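Local coordinates for COG0546: Predicted phosphatases (Streptococcus pneumoniae, PDB 2AH5), which is of unknown function but, as a haloacid dehalogenase-like protein, is probably a hydrolase acting as a phosphatase, at residues P87-I90 / D91-E95. Sequence-based numbering, arbitrary orientation.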
loop_
_atom_site.group_PDB
_atom_site.type_symbol
_atom_site.label_atom_id
_atom_site.label_comp_id
_atom_site.label_asym_id
_atom_site.label_seq_id
_atom_site.Cartn_x
_atom_site.Cartn_y
_atom_site.Cartn_z
ATOM N N PRO A 87 -4.739 -11.956 7.819
ATOM C CA PRO A 87 -5.723 -12.453 8.803
ATOM C C PRO A 87 -6.433 -11.311 9.539
ATOM O O PRO A 87 -5.809 -10.291 9.757
ATOM C CB PRO A 87 -4.853 -13.243 9.771
ATOM C CG PRO A 87 -3.657 -13.694 8.918
ATOM C CD PRO A 87 -3.384 -12.511 8.034
ATOM N N GLN A 88 -7.717 -11.470 9.889
ATOM C CA GLN A 88 -8.473 -10.472 10.683
ATOM C C GLN A 88 -8.759 -9.115 9.977
ATOM O O GLN A 88 -9.334 -8.179 10.576
ATOM C CB GLN A 88 -7.772 -10.228 12.042
ATOM C CG GLN A 88 -7.520 -11.479 12.888
ATOM C CD GLN A 88 -8.781 -12.287 13.136
ATOM O OE1 GLN A 88 -8.914 -13.417 12.655
ATOM N NE2 GLN A 88 -9.722 -11.701 13.864
ATOM N N ILE A 89 -8.368 -8.983 8.711
ATOM C CA ILE A 89 -8.626 -7.720 8.006
ATOM C C ILE A 89 -10.125 -7.443 7.818
ATOM O O ILE A 89 -10.577 -6.317 8.024
ATOM C CB ILE A 89 -7.862 -7.618 6.639
ATOM C CG1 ILE A 89 -6.359 -7.467 6.874
ATOM C CG2 ILE A 89 -8.380 -6.430 5.819
ATOM C CD1 ILE A 89 -5.909 -6.167 7.664
ATOM N N ILE A 90 -10.896 -8.460 7.425
ATOM C CA ILE A 90 -12.360 -8.302 7.321
ATOM C C ILE A 90 -12.940 -7.812 8.655
ATOM O O ILE A 90 -13.735 -6.865 8.671
ATOM C CB ILE A 90 -13.094 -9.591 6.835
ATOM C CG1 ILE A 90 -12.700 -9.959 5.393
ATOM C CG2 ILE A 90 -14.615 -9.408 6.894
ATOM C CD1 ILE A 90 -13.306 -9.046 4.330
ATOM N N ASP A 91 -12.536 -8.453 9.760
ATOM C CA ASP A 91 -12.963 -8.014 11.113
ATOM C C ASP A 91 -12.653 -6.531 11.356
ATOM O O ASP A 91 -13.522 -5.771 11.810
ATOM C CB ASP A 91 -12.345 -8.876 12.208
ATOM C CG ASP A 91 -13.125 -8.806 13.531
ATOM O OD1 ASP A 91 -14.347 -8.435 13.512
ATOM O OD2 ASP A 91 -12.503 -9.136 14.567
ATOM N N LEU A 92 -11.428 -6.127 11.054
ATOM C CA LEU A 92 -10.991 -4.741 11.276
ATOM C C LEU A 92 -11.836 -3.783 10.458
ATOM O O LEU A 92 -12.299 -2.745 10.959
ATOM C CB LEU A 92 -9.519 -4.585 10.857
ATOM C CG LEU A 92 -8.997 -3.153 10.901
ATOM C CD1 LEU A 92 -9.040 -2.596 12.330
ATOM C CD2 LEU A 92 -7.579 -3.160 10.336
ATOM N N LEU A 93 -12.012 -4.107 9.179
ATOM C CA LEU A 93 -12.833 -3.246 8.317
ATOM C C LEU A 93 -14.308 -3.137 8.740
ATOM O O LEU A 93 -14.852 -2.036 8.774
ATOM C CB LEU A 93 -12.744 -3.711 6.869
ATOM C CG LEU A 93 -11.352 -3.597 6.256
ATOM C CD1 LEU A 93 -11.370 -4.218 4.836
ATOM C CD2 LEU A 93 -10.895 -2.118 6.252
ATOM N N GLU A 94 -14.945 -4.265 9.034
ATOM C CA GLU A 94 -16.345 -4.265 9.509
ATOM C C GLU A 94 -16.465 -3.354 10.725
ATOM O O GLU A 94 -17.366 -2.515 10.811
ATOM C CB GLU A 94 -16.802 -5.690 9.894
ATOM C CG GLU A 94 -16.938 -6.687 8.784
ATOM C CD GLU A 94 -17.245 -8.103 9.308
ATOM O OE1 GLU A 94 -16.474 -8.633 10.170
ATOM O OE2 GLU A 94 -18.239 -8.708 8.829
ATOM N N GLU A 95 -15.522 -3.480 11.658
ATOM C CA GLU A 95 -15.565 -2.686 12.881
ATOM C C GLU A 95 -15.348 -1.196 12.635
ATOM O O GLU A 95 -16.153 -0.377 13.079
ATOM C CB GLU A 95 -14.554 -3.225 13.896
ATOM C CG GLU A 95 -14.962 -4.569 14.507
ATOM C CD GLU A 95 -16.319 -4.477 15.210
ATOM O OE1 GLU A 95 -16.439 -3.651 16.138
ATOM O OE2 GLU A 95 -17.258 -5.203 14.814
#
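Leu92 N donates to Gln88 O at 3.0 Å, the bond that closes the first turn of helix 89-97 in this haloacid dehalogenase-like fold. The N-H of Leu92 comes to the Gln88 carbonyl oxygen tilted 20° from the carbonyl plane. Gln88 stands at the N-cap and takes part in this turn through its backbone carbonyl, while its flexible amide side chain lies on the exposed side beside Asp91. The i to i+4 pattern straightens after this first bond: Leu93 N to Ile89 O and Glu94 N to Ile90 O are both 2.9 Å long. The second of these is nearly linear, with an N-H...O angle of 174°.

Polar side chains occupy the outer face. Gln88 and Asp91 run side by side in the same direction, but the amide and carboxylate planes stand 81° apart. NE2 of Gln88 stays 3.8 Å from OD2 of Asp91, so any attraction is probably weak. An acidic residue suits the first turn, where Asp91 would probably be favoured by the positive end of the helix dipole. Both side chains also touch Leu203, just before helix 204-208.

The inward face is aliphatic, as befits a helix laid against the rest of the domain. Buried Ile89 turns CG2 to CD1 of Leu93 at 3.8 Å; Leu92, also buried, packs on Val205 and Leu206 of helix 204-208. On the more open flank, Ile90 rests on Ile122 and Glu94 on Phe125. Glu94 CG, beside its own backbone N, is turned back over the Ile90 carbonyl, 3.2 Å from Ile90 O, and Glu94 CD sits 3.8 Å from Ile90 CG2.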